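Side-chain contact in protein ElaA (Escherichia coli, PDB 5Z6N), which probably transfers an acetyl group from acetyl coenzyme A to an amine: residues Lys98-Cys103 with Gln125-Ile130. Sequence-based numbering, arbitrary orientation.
Sequences KTLETC and QSFGFI
Phe127 meets Leu100 first, and it does so with the root of its side chain: Leu100 CD1 lies 4.1 Å from Phe127 CB and 4.0 Å from Phe127 O, while the ring takes an oblique position to the methyl group and packs edge-to-face with Phe123 in the helix just before. That carbonyl also receives a weak hydrogen bond from Arg148 NE, on strand 143-148. At Gly128 the chain turns with phi at 106°, a backbone conformation readily open to glycine, on its way from one phenylalanine to the next. Phe129 comes next and reaches the same leucine with the far end of its ring, CE1 standing 4.1 Å from Leu100 CD1 and CZ 4.2 Å from Leu100 CD2. Both methyl groups of Leu100 are therefore used: CD1 meets both phenylalanines, which approach it from the same general side, and CD2 lies against Phe129 CZ. With CG anti to its own carbonyl carbon (chi1 -70°), the leucine extends its branched end from the helix to them. The packing is mainly apolar and small, burying 108 Å² summed over both sides. Leu100 also packs on Ile77 and Val112, and Phe129 on Val112, Leu114 and Met146, so both side chains belong to the apolar layer between helix 91-106 and the sheet. Such packing of the helix after the fourth strand against the C-terminal part of the sheet belongs to the GNAT acetyltransferase fold.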
ATOM      1  N   LYS B  98      -5.588  18.961  14.784  1.00 41.71           N
ATOM      2  CA  LYS B  98      -4.129  18.924  14.795  1.00 39.35           C
ATOM      3  C   LYS B  98      -3.561  19.019  13.385  1.00 34.31           C
ATOM      4  O   LYS B  98      -2.458  19.546  13.198  1.00 33.16           O
ATOM      5  CB  LYS B  98      -3.643  17.656  15.494  1.00 40.76           C
ATOM      6  CG  LYS B  98      -4.084  17.569  16.945  1.00 47.04           C
ATOM      7  CD  LYS B  98      -3.383  16.443  17.684  1.00 48.66           C
ATOM      8  CE  LYS B  98      -3.619  16.546  19.187  1.00 46.23           C
ATOM      9  NZ  LYS B  98      -5.037  16.283  19.568  1.00 37.61           N
ATOM     10  N   THR B  99      -4.299  18.524  12.388  1.00 29.14           N
ATOM     11  CA  THR B  99      -3.863  18.624  10.999  1.00 30.41           C
ATOM     12  C   THR B  99      -4.037  20.036  10.457  1.00 27.62           C
ATOM     13  O   THR B  99      -3.249  20.474   9.611  1.00 27.63           O
ATOM     14  CB  THR B  99      -4.624  17.609  10.133  1.00 31.22           C
ATOM     15  OG1 THR B  99      -4.373  16.282  10.619  1.00 30.07           O
ATOM     16  CG2 THR B  99      -4.174  17.674   8.685  1.00 25.21           C
ATOM     17  N   LEU B 100      -5.042  20.766  10.940  1.00 30.48           N
ATOM     18  CA  LEU B 100      -5.164  22.172  10.578  1.00 28.75           C
ATOM     19  C   LEU B 100      -4.136  23.025  11.311  1.00 32.30           C
ATOM     20  O   LEU B 100      -3.612  23.987  10.744  1.00 17.97           O
ATOM     21  CB  LEU B 100      -6.581  22.667  10.863  1.00 25.89           C
ATOM     22  CG  LEU B 100      -7.639  22.096   9.918  1.00 28.29           C
ATOM     23  CD1 LEU B 100      -9.033  22.496  10.377  1.00 28.92           C
ATOM     24  CD2 LEU B 100      -7.379  22.571   8.494  1.00 25.46           C
ATOM     25  N   GLU B 101      -3.831  22.684  12.569  1.00 35.63           N
ATOM     26  CA  GLU B 101      -2.726  23.338  13.264  1.00 38.10           C
ATOM     27  C   GLU B 101      -1.412  23.132  12.521  1.00 41.85           C
ATOM     28  O   GLU B 101      -0.508  23.971  12.609  1.00 43.21           O
ATOM     29  CB  GLU B 101      -2.617  22.809  14.697  1.00 39.60           C
ATOM     30  CG  GLU B 101      -1.391  23.300  15.465  1.00 49.03           C
ATOM     31  CD  GLU B 101      -1.152  22.524  16.753  1.00 56.38           C
ATOM     32  OE1 GLU B 101      -1.718  21.419  16.900  1.00 56.73           O
ATOM     33  OE2 GLU B 101      -0.387  23.014  17.610  1.00 58.80           O
ATOM     34  N   THR B 102      -1.291  22.027  11.782  1.00 42.27           N
ATOM     35  CA  THR B 102      -0.122  21.818  10.936  1.00 39.02           C
ATOM     36  C   THR B 102      -0.206  22.655   9.663  1.00 28.88           C
ATOM     37  O   THR B 102       0.782  23.284   9.268  1.00 23.56           O
ATOM     38  CB  THR B 102       0.022  20.333  10.601  1.00 43.34           C
ATOM     39  OG1 THR B 102       0.166  19.582  11.815  1.00 43.54           O
ATOM     40  CG2 THR B 102       1.246  20.097   9.724  1.00 47.51           C
ATOM     41  N   CYS B 103      -1.374  22.676   9.016  1.00 26.78           N
ATOM     42  CA  CYS B 103      -1.574  23.566   7.875  1.00 28.27           C
ATOM     43  C   CYS B 103      -1.410  25.022   8.286  1.00 30.04           C
ATOM     44  O   CYS B 103      -0.760  25.808   7.587  1.00 29.55           O
ATOM     45  CB  CYS B 103      -2.957  23.339   7.263  1.00 29.66           C
ATOM     46  SG  CYS B 103      -3.292  21.653   6.712  1.00 32.46           S
ATOM     47  N   GLN B 125     -17.743  20.946   8.186  1.00 35.79           N
ATOM     48  CA  GLN B 125     -18.231  22.309   8.362  1.00 31.58           C
ATOM     49  C   GLN B 125     -18.077  22.796   9.797  1.00 33.27           C
ATOM     50  O   GLN B 125     -18.119  24.008  10.032  1.00 34.74           O
ATOM     51  CB  GLN B 125     -19.696  22.416   7.938  1.00 34.96           C
ATOM     52  CG  GLN B 125     -19.900  22.522   6.439  1.00 40.89           C
ATOM     53  CD  GLN B 125     -21.361  22.460   6.034  1.00 46.85           C
ATOM     54  OE1 GLN B 125     -21.710  22.726   4.885  1.00 46.39           O
ATOM     55  NE2 GLN B 125     -22.225  22.115   6.977  1.00 54.65           N
ATOM     56  N   SER B 126     -17.906  21.886  10.756  1.00 39.34           N
ATOM     57  CA  SER B 126     -17.643  22.265  12.139  1.00 41.90           C
ATOM     58  C   SER B 126     -16.184  22.629  12.379  1.00 41.35           C
ATOM     59  O   SER B 126     -15.824  22.977  13.509  1.00 47.10           O
ATOM     60  CB  SER B 126     -18.055  21.136  13.088  1.00 42.89           C
ATOM     61  OG  SER B 126     -16.949  20.314  13.418  1.00 43.74           O
ATOM     62  N   PHE B 127     -15.341  22.549  11.350  1.00 34.00           N
ATOM     63  CA  PHE B 127     -13.946  22.961  11.434  1.00 32.11           C
ATOM     64  C   PHE B 127     -13.648  24.189  10.585  1.00 34.02           C
ATOM     65  O   PHE B 127     -12.487  24.598  10.492  1.00 39.77           O
ATOM     66  CB  PHE B 127     -13.027  21.810  11.020  1.00 32.62           C
ATOM     67  CG  PHE B 127     -13.013  20.669  11.991  1.00 32.43           C
ATOM     68  CD1 PHE B 127     -12.140  20.671  13.065  1.00 30.65           C
ATOM     69  CD2 PHE B 127     -13.869  19.594  11.830  1.00 30.62           C
ATOM     70  CE1 PHE B 127     -12.126  19.626  13.962  1.00 26.80           C
ATOM     71  CE2 PHE B 127     -13.859  18.545  12.725  1.00 25.44           C
ATOM     72  CZ  PHE B 127     -12.986  18.562  13.792  1.00 24.61           C
ATOM     73  N   GLY B 128     -14.663  24.782   9.957  1.00 22.35           N
ATOM     74  CA  GLY B 128     -14.478  25.968   9.151  1.00 22.92           C
ATOM     75  C   GLY B 128     -14.538  25.753   7.655  1.00 35.07           C
ATOM     76  O   GLY B 128     -14.334  26.713   6.902  1.00 37.53           O
ATOM     77  N   PHE B 129     -14.796  24.532   7.201  1.00 32.10           N
ATOM     78  CA  PHE B 129     -14.933  24.268   5.779  1.00 34.44           C
ATOM     79  C   PHE B 129     -16.327  24.646   5.297  1.00 35.26           C
ATOM     80  O   PHE B 129     -17.308  24.571   6.042  1.00 37.49           O
ATOM     81  CB  PHE B 129     -14.681  22.790   5.475  1.00 39.32           C
ATOM     82  CG  PHE B 129     -13.263  22.349   5.701  1.00 38.92           C
ATOM     83  CD1 PHE B 129     -12.816  22.024   6.971  1.00 41.16           C
ATOM     84  CD2 PHE B 129     -12.384  22.238   4.637  1.00 40.15           C
ATOM     85  CE1 PHE B 129     -11.511  21.610   7.180  1.00 41.64           C
ATOM     86  CE2 PHE B 129     -11.077  21.825   4.838  1.00 43.42           C
ATOM     87  CZ  PHE B 129     -10.640  21.513   6.113  1.00 43.03           C
ATOM     88  N   ILE B 130     -16.407  25.056   4.035  1.00 35.92           N
ATOM     89  CA  ILE B 130     -17.695  25.229   3.374  1.00 38.46           C
ATOM     90  C   ILE B 130     -17.610  24.573   2.001  1.00 37.09           C
ATOM     91  O   ILE B 130     -16.537  24.582   1.379  1.00 34.18           O
ATOM     92  CB  ILE B 130     -18.098  26.711   3.269  1.00 36.98           C
ATOM     93  CG1 ILE B 130     -16.919  27.575   2.808  1.00 35.19           C
ATOM     94  CG2 ILE B 130     -18.646  27.202   4.605  1.00 34.79           C
ATOM     95  CD1 ILE B 130     -17.266  29.049   2.603  1.00 33.95           C
TER